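Local coordinates for putative nucleoprotein (Infectious salmon anemia virus, PDB 4EWC) that encapsidates the negative-strand viral RNA, forming the ribonucleoprotein that serves as template for transcription and replication and shielding the genome from nucleases, at residues 177-189 / 258-272. Numbering follows the deposited sequence.
Sequences GQAIMRILALADE and NQCMALIMKSVLSAD. Unlike the reference sequence in segment 177-189: Met181 (reference Ile).
Asp272 OD2 is gripped by both terminal nitrogens of Arg182, with NH1 at 3.0 Å and NH2 at 2.8 Å from it. Both bonds use the syn lone pair and lie in the guanidinium plane; the carboxylate is turned 23° from it, nearly coplanar, and OD1 adds a weak bond from NH2. The arginine chain, extended from CG to NE, reaches past Leu269 to Asp272, just beyond helix 253-269, and Leu269 CD2 lies obliquely against NH1 at 3.3 Å. Lys480, part of a probable nuclear localization signal, brings a like charge close to Arg182. Farther along, Met181, like Met261 and Met265 a selenomethionine, is a knob set among Met261, Ile264, Met265 and Val268. Bends at chi2 (-51°) and chi3 (-52°) curl its chain so that CE meets Met261 SE at 3.6 Å, while CG faces Val268 CG2 at 3.9 Å. Ala185 CB rests on Met265 SE, 3.9 Å away. At the other end a water donates to Asp188 OD2 and Asn258 OD1; Asp188 also pairs with Arg234 of helix 226-236. Apolar knob packing thus joins helices 174-188 and 253-269, and the Asp272 carboxylate would partly offset the positive charge of Arg182 and Lys480.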
ATOM      1  N   GLY A 177     -13.601  -5.430  27.399  1.00 47.52           N
ATOM      2  CA  GLY A 177     -14.442  -4.354  26.920  1.00 46.14           C
ATOM      3  C   GLY A 177     -15.434  -4.803  25.843  1.00 45.16           C
ATOM      4  O   GLY A 177     -16.628  -4.516  25.927  1.00 43.41           O
ATOM      5  N   GLN A 178     -14.933  -5.495  24.824  1.00 44.60           N
ATOM      6  CA  GLN A 178     -15.786  -6.109  23.804  1.00 47.59           C
ATOM      7  C   GLN A 178     -16.874  -6.970  24.418  1.00 47.28           C
ATOM      8  O   GLN A 178     -18.041  -6.898  24.031  1.00 43.18           O
ATOM      9  CB  GLN A 178     -14.955  -7.008  22.894  1.00 45.77           C
ATOM     10  CG  GLN A 178     -13.883  -6.290  22.131  1.00 46.26           C
ATOM     11  CD  GLN A 178     -14.454  -5.206  21.262  1.00 47.66           C
ATOM     12  OE1 GLN A 178     -15.110  -5.491  20.262  1.00 46.77           O
ATOM     13  NE2 GLN A 178     -14.205  -3.939  21.638  1.00 51.86           N
ATOM     14  N   ALA A 179     -16.464  -7.803  25.368  1.00 43.25           N
ATOM     15  CA  ALA A 179     -17.372  -8.724  26.028  1.00 40.29           C
ATOM     16  C   ALA A 179     -18.477  -7.979  26.783  1.00 46.69           C
ATOM     17  O   ALA A 179     -19.633  -8.399  26.776  1.00 49.94           O
ATOM     18  CB  ALA A 179     -16.598  -9.645  26.953  1.00 37.17           C
ATOM     19  N   ILE A 180     -18.112  -6.870  27.422  1.00 43.72           N
ATOM     20  CA  ILE A 180     -19.052  -6.063  28.194  1.00 44.65           C
ATOM     21  C   ILE A 180     -20.149  -5.442  27.302  1.00 48.20           C
ATOM     22  O   ILE A 180     -21.338  -5.533  27.609  1.00 46.17           O
ATOM     23  CB  ILE A 180     -18.283  -5.010  29.046  1.00 46.41           C
ATOM     24  CG1 ILE A 180     -17.627  -5.718  30.244  1.00 51.11           C
ATOM     25  CG2 ILE A 180     -19.180  -3.888  29.519  1.00 40.10           C
ATOM     26  CD1 ILE A 180     -16.527  -4.923  30.941  1.00 46.00           C
HETATM   27  N   MSE A 181     -19.763  -4.847  26.178  1.00 48.12           N
HETATM   28  CA  MSE A 181     -20.754  -4.308  25.251  1.00 49.29           C
HETATM   29  C   MSE A 181     -21.676  -5.391  24.659  1.00 45.77           C
HETATM   30  O   MSE A 181     -22.860  -5.148  24.429  1.00 44.74           O
HETATM   31  CB  MSE A 181     -20.093  -3.539  24.101  1.00 45.34           C
HETATM   32  CG  MSE A 181     -19.473  -2.229  24.450  1.00 39.10           C
HETATM   33 SE   MSE A 181     -20.664  -1.022  25.462  0.71 48.75          SE
HETATM   34  CE  MSE A 181     -22.270  -0.985  24.381  1.00 39.68           C
ATOM     35  N   ARG A 182     -21.121  -6.564  24.384  1.00 45.56           N
ATOM     36  CA  ARG A 182     -21.892  -7.630  23.761  1.00 48.36           C
ATOM     37  C   ARG A 182     -22.935  -8.123  24.735  1.00 47.92           C
ATOM     38  O   ARG A 182     -24.085  -8.369  24.364  1.00 48.42           O
ATOM     39  CB  ARG A 182     -20.986  -8.782  23.316  1.00 51.97           C
ATOM     40  CG  ARG A 182     -20.260  -8.532  22.015  1.00 48.79           C
ATOM     41  CD  ARG A 182     -19.315  -9.685  21.689  1.00 54.57           C
ATOM     42  NE  ARG A 182     -18.330  -9.324  20.662  1.00 63.32           N
ATOM     43  CZ  ARG A 182     -18.542  -9.406  19.345  1.00 70.43           C
ATOM     44  NH1 ARG A 182     -19.711  -9.840  18.877  1.00 68.91           N
ATOM     45  NH2 ARG A 182     -17.584  -9.058  18.487  1.00 62.06           N
ATOM     46  N   ILE A 183     -22.526  -8.266  25.991  1.00 46.68           N
ATOM     47  CA  ILE A 183     -23.448  -8.689  27.031  1.00 46.96           C
ATOM     48  C   ILE A 183     -24.469  -7.589  27.321  1.00 50.08           C
ATOM     49  O   ILE A 183     -25.648  -7.857  27.574  1.00 48.95           O
ATOM     50  CB  ILE A 183     -22.704  -9.151  28.301  1.00 48.77           C
ATOM     51  CG1 ILE A 183     -23.633  -9.945  29.204  1.00 51.28           C
ATOM     52  CG2 ILE A 183     -22.091  -8.004  29.047  1.00 52.10           C
ATOM     53  CD1 ILE A 183     -24.060 -11.242  28.583  1.00 56.37           C
ATOM     54  N   LEU A 184     -24.014  -6.345  27.251  1.00 50.57           N
ATOM     55  CA  LEU A 184     -24.904  -5.215  27.452  1.00 48.27           C
ATOM     56  C   LEU A 184     -25.985  -5.218  26.391  1.00 47.68           C
ATOM     57  O   LEU A 184     -27.167  -5.142  26.707  1.00 46.58           O
ATOM     58  CB  LEU A 184     -24.128  -3.908  27.401  1.00 44.83           C
ATOM     59  CG  LEU A 184     -24.942  -2.611  27.452  1.00 45.81           C
ATOM     60  CD1 LEU A 184     -26.098  -2.680  28.436  1.00 44.89           C
ATOM     61  CD2 LEU A 184     -24.027  -1.474  27.824  1.00 45.25           C
ATOM     62  N   ALA A 185     -25.563  -5.302  25.132  1.00 49.32           N
ATOM     63  CA  ALA A 185     -26.500  -5.386  24.019  1.00 52.30           C
ATOM     64  C   ALA A 185     -27.479  -6.535  24.250  1.00 53.42           C
ATOM     65  O   ALA A 185     -28.688  -6.391  24.055  1.00 58.01           O
ATOM     66  CB  ALA A 185     -25.758  -5.563  22.707  1.00 43.17           C
ATOM     67  N   LEU A 186     -26.953  -7.670  24.689  1.00 51.57           N
ATOM     68  CA  LEU A 186     -27.786  -8.809  25.052  1.00 54.70           C
ATOM     69  C   LEU A 186     -28.837  -8.496  26.136  1.00 56.83           C
ATOM     70  O   LEU A 186     -30.007  -8.829  25.976  1.00 56.15           O
ATOM     71  CB  LEU A 186     -26.902  -9.979  25.494  1.00 52.99           C
ATOM     72  CG  LEU A 186     -27.659 -11.271  25.797  1.00 59.58           C
ATOM     73  CD1 LEU A 186     -28.507 -11.676  24.615  1.00 59.41           C
ATOM     74  CD2 LEU A 186     -26.694 -12.381  26.144  1.00 64.28           C
ATOM     75  N   ALA A 187     -28.413  -7.860  27.230  1.00 54.85           N
ATOM     76  CA  ALA A 187     -29.325  -7.509  28.323  1.00 53.13           C
ATOM     77  C   ALA A 187     -30.424  -6.537  27.883  1.00 55.27           C
ATOM     78  O   ALA A 187     -31.598  -6.693  28.220  1.00 56.41           O
ATOM     79  CB  ALA A 187     -28.551  -6.921  29.495  1.00 49.99           C
ATOM     80  N   ASP A 188     -30.031  -5.523  27.130  1.00 56.34           N
ATOM     81  CA  ASP A 188     -30.977  -4.531  26.635  1.00 54.43           C
ATOM     82  C   ASP A 188     -32.019  -5.128  25.672  1.00 55.44           C
ATOM     83  O   ASP A 188     -33.040  -4.518  25.412  1.00 50.08           O
ATOM     84  CB  ASP A 188     -30.226  -3.381  25.966  1.00 50.01           C
ATOM     85  CG  ASP A 188     -31.110  -2.197  25.695  1.00 52.49           C
ATOM     86  OD1 ASP A 188     -31.922  -1.846  26.572  1.00 49.97           O
ATOM     87  OD2 ASP A 188     -31.007  -1.609  24.597  1.00 57.67           O
ATOM     88  N   GLU A 189     -31.760  -6.332  25.161  1.00 65.75           N
ATOM     89  CA  GLU A 189     -32.701  -7.024  24.263  1.00 67.41           C
ATOM     90  C   GLU A 189     -33.651  -7.966  25.014  1.00 68.04           C
ATOM     91  O   GLU A 189     -34.182  -7.628  26.082  1.00 74.15           O
ATOM     92  CB  GLU A 189     -31.937  -7.795  23.169  1.00 58.25           C
ATOM     93  N   ASN A 258     -31.157   3.846  21.686  1.00 49.47           N
ATOM     94  CA  ASN A 258     -30.986   2.970  20.545  1.00 49.17           C
ATOM     95  C   ASN A 258     -30.100   3.544  19.423  1.00 49.26           C
ATOM     96  O   ASN A 258     -29.302   2.821  18.825  1.00 44.99           O
ATOM     97  CB  ASN A 258     -32.340   2.471  20.031  1.00 56.48           C
ATOM     98  CG  ASN A 258     -33.067   1.620  21.064  1.00 52.75           C
ATOM     99  OD1 ASN A 258     -32.456   1.151  22.023  1.00 56.17           O
ATOM    100  ND2 ASN A 258     -34.366   1.421  20.880  1.00 50.07           N
ATOM    101  N   GLN A 259     -30.199   4.836  19.152  1.00 49.46           N
ATOM    102  CA  GLN A 259     -29.300   5.441  18.172  1.00 49.97           C
ATOM    103  C   GLN A 259     -27.831   5.314  18.602  1.00 47.37           C
ATOM    104  O   GLN A 259     -26.982   4.927  17.806  1.00 46.16           O
ATOM    105  CB  GLN A 259     -29.659   6.914  17.939  1.00 51.70           C
ATOM    106  CG  GLN A 259     -30.969   7.122  17.239  1.00 52.69           C
ATOM    107  CD  GLN A 259     -31.309   8.595  17.084  1.00 54.15           C
ATOM    108  OE1 GLN A 259     -31.294   9.347  18.055  1.00 61.40           O
ATOM    109  NE2 GLN A 259     -31.619   9.013  15.865  1.00 52.32           N
ATOM    110  N   CYS A 260     -27.555   5.644  19.860  1.00 43.96           N
ATOM    111  CA  CYS A 260     -26.229   5.503  20.445  1.00 43.58           C
ATOM    112  C   CYS A 260     -25.721   4.059  20.444  1.00 44.22           C
ATOM    113  O   CYS A 260     -24.556   3.780  20.123  1.00 42.19           O
ATOM    114  CB  CYS A 260     -26.240   6.039  21.890  1.00 46.51           C
ATOM    115  SG  CYS A 260     -26.573   7.837  22.038  1.00 53.92           S
HETATM  116  N   MSE A 261     -26.601   3.133  20.799  1.00 44.66           N
HETATM  117  CA  MSE A 261     -26.225   1.724  20.786  1.00 45.88           C
HETATM  118  C   MSE A 261     -25.932   1.244  19.348  1.00 43.86           C
HETATM  119  O   MSE A 261     -25.019   0.482  19.127  1.00 40.72           O
HETATM  120  CB  MSE A 261     -27.284   0.881  21.500  1.00 43.26           C
HETATM  121  CG  MSE A 261     -27.273   1.075  23.009  1.00 41.69           C
HETATM  122 SE   MSE A 261     -25.615   0.274  23.771  0.79 45.13          SE
HETATM  123  CE  MSE A 261     -25.993  -1.564  23.352  1.00 48.24           C
ATOM    124  N   ALA A 262     -26.671   1.751  18.375  1.00 41.76           N
ATOM    125  CA  ALA A 262     -26.357   1.469  16.988  1.00 45.78           C
ATOM    126  C   ALA A 262     -24.968   1.980  16.592  1.00 44.51           C
ATOM    127  O   ALA A 262     -24.228   1.297  15.884  1.00 46.26           O
ATOM    128  CB  ALA A 262     -27.428   2.044  16.054  1.00 43.83           C
ATOM    129  N   LEU A 263     -24.604   3.167  17.061  1.00 43.29           N
ATOM    130  CA  LEU A 263     -23.324   3.766  16.695  1.00 43.30           C
ATOM    131  C   LEU A 263     -22.171   3.014  17.336  1.00 42.43           C
ATOM    132  O   LEU A 263     -21.133   2.763  16.701  1.00 39.50           O
ATOM    133  CB  LEU A 263     -23.286   5.246  17.085  1.00 44.46           C
ATOM    134  CG  LEU A 263     -24.237   6.120  16.263  1.00 46.58           C
ATOM    135  CD1 LEU A 263     -24.313   7.544  16.815  1.00 41.73           C
ATOM    136  CD2 LEU A 263     -23.771   6.134  14.818  1.00 44.98           C
ATOM    137  N   ILE A 264     -22.375   2.660  18.602  1.00 41.72           N
ATOM    138  CA  ILE A 264     -21.389   1.904  19.376  1.00 45.31           C
ATOM    139  C   ILE A 264     -21.304   0.423  18.952  1.00 44.00           C
ATOM    140  O   ILE A 264     -20.215  -0.147  18.816  1.00 40.40           O
ATOM    141  CB  ILE A 264     -21.684   2.039  20.890  1.00 43.48           C
ATOM    142  CG1 ILE A 264     -21.728   3.521  21.260  1.00 42.43           C
ATOM    143  CG2 ILE A 264     -20.651   1.324  21.738  1.00 37.71           C
ATOM    144  CD1 ILE A 264     -22.088   3.797  22.722  1.00 38.69           C
HETATM  145  N   MSE A 265     -22.451  -0.204  18.730  1.00 44.58           N
HETATM  146  CA  MSE A 265     -22.416  -1.577  18.228  1.00 44.96           C
HETATM  147  C   MSE A 265     -21.763  -1.683  16.845  1.00 44.63           C
HETATM  148  O   MSE A 265     -21.037  -2.640  16.605  1.00 48.64           O
HETATM  149  CB  MSE A 265     -23.777  -2.303  18.341  1.00 41.29           C
HETATM  150  CG  MSE A 265     -24.280  -2.487  19.795  1.00 44.26           C
HETATM  151 SE   MSE A 265     -23.025  -3.385  21.041  0.78 53.22          SE
HETATM  152  CE  MSE A 265     -21.621  -2.089  21.314  1.00 55.96           C
ATOM    153  N   LYS A 266     -21.973  -0.687  15.979  1.00 36.74           N
ATOM    154  CA  LYS A 266     -21.259  -0.640  14.705  1.00 37.45           C
ATOM    155  C   LYS A 266     -19.744  -0.736  14.889  1.00 40.63           C
ATOM    156  O   LYS A 266     -19.054  -1.432  14.144  1.00 41.63           O
ATOM    157  CB  LYS A 266     -21.609   0.587  13.859  1.00 38.73           C
ATOM    158  CG  LYS A 266     -20.938   0.594  12.478  1.00 37.25           C
ATOM    159  CD  LYS A 266     -21.341   1.793  11.606  1.00 47.50           C
ATOM    160  CE  LYS A 266     -20.683   1.765  10.208  1.00 42.68           C
ATOM    161  NZ  LYS A 266     -21.155   0.633   9.378  1.00 39.58           N
ATOM    162  N   SER A 267     -19.220  -0.060  15.900  1.00 42.59           N
ATOM    163  CA  SER A 267     -17.783  -0.079  16.130  1.00 39.43           C
ATOM    164  C   SER A 267     -17.324  -1.432  16.686  1.00 42.93           C
ATOM    165  O   SER A 267     -16.387  -2.035  16.174  1.00 43.26           O
ATOM    166  CB  SER A 267     -17.385   1.055  17.042  1.00 36.09           C
ATOM    167  OG  SER A 267     -17.549   2.293  16.410  1.00 38.52           O
ATOM    168  N   VAL A 268     -18.009  -1.914  17.712  1.00 40.65           N
ATOM    169  CA  VAL A 268     -17.587  -3.116  18.431  1.00 44.84           C
ATOM    170  C   VAL A 268     -17.653  -4.347  17.539  1.00 52.78           C
ATOM    171  O   VAL A 268     -16.757  -5.209  17.556  1.00 53.55           O
ATOM    172  CB  VAL A 268     -18.471  -3.348  19.682  1.00 44.64           C
ATOM    173  CG1 VAL A 268     -18.505  -4.804  20.081  1.00 49.09           C
ATOM    174  CG2 VAL A 268     -18.005  -2.480  20.821  1.00 46.85           C
ATOM    175  N   LEU A 269     -18.713  -4.406  16.736  1.00 47.73           N
ATOM    176  CA  LEU A 269     -18.979  -5.573  15.915  1.00 46.91           C
ATOM    177  C   LEU A 269     -18.187  -5.583  14.612  1.00 49.72           C
ATOM    178  O   LEU A 269     -18.125  -6.608  13.948  1.00 53.72           O
ATOM    179  CB  LEU A 269     -20.463  -5.657  15.584  1.00 46.62           C
ATOM    180  CG  LEU A 269     -21.378  -5.908  16.761  1.00 50.15           C
ATOM    181  CD1 LEU A 269     -22.799  -5.995  16.255  1.00 52.24           C
ATOM    182  CD2 LEU A 269     -20.982  -7.163  17.504  1.00 47.25           C
ATOM    183  N   SER A 270     -17.594  -4.454  14.233  1.00 47.01           N
ATOM    184  CA  SER A 270     -16.905  -4.391  12.947  1.00 46.93           C
ATOM    185  C   SER A 270     -15.654  -5.282  12.904  1.00 49.31           C
ATOM    186  O   SER A 270     -15.188  -5.661  11.833  1.00 54.02           O
ATOM    187  CB  SER A 270     -16.601  -2.942  12.524  1.00 45.02           C
ATOM    188  OG  SER A 270     -15.758  -2.288  13.451  1.00 51.09           O
ATOM    189  N   ALA A 271     -15.141  -5.658  14.070  1.00 52.82           N
ATOM    190  CA  ALA A 271     -13.984  -6.541  14.131  1.00 49.52           C
ATOM    191  C   ALA A 271     -14.365  -7.946  13.709  1.00 55.87           C
ATOM    192  O   ALA A 271     -13.547  -8.671  13.143  1.00 58.77           O
ATOM    193  CB  ALA A 271     -13.371  -6.546  15.521  1.00 54.46           C
ATOM    194  N   ASP A 272     -15.609  -8.337  13.960  1.00 55.25           N
ATOM    195  CA  ASP A 272     -16.088  -9.638  13.492  1.00 50.17           C
ATOM    196  C   ASP A 272     -16.112  -9.728  11.988  1.00 54.55           C
ATOM    197  O   ASP A 272     -15.851 -10.788  11.419  1.00 58.60           O
ATOM    198  CB  ASP A 272     -17.477  -9.943  14.028  1.00 51.15           C
ATOM    199  CG  ASP A 272     -17.557  -9.807  15.536  1.00 70.80           C
ATOM    200  OD1 ASP A 272     -16.494  -9.787  16.215  1.00 66.72           O
ATOM    201  OD2 ASP A 272     -18.701  -9.720  16.046  1.00 72.59           O
TER
HETATM  202  O   HOH W   1     -30.905   1.444  24.334  1.00 48.77           O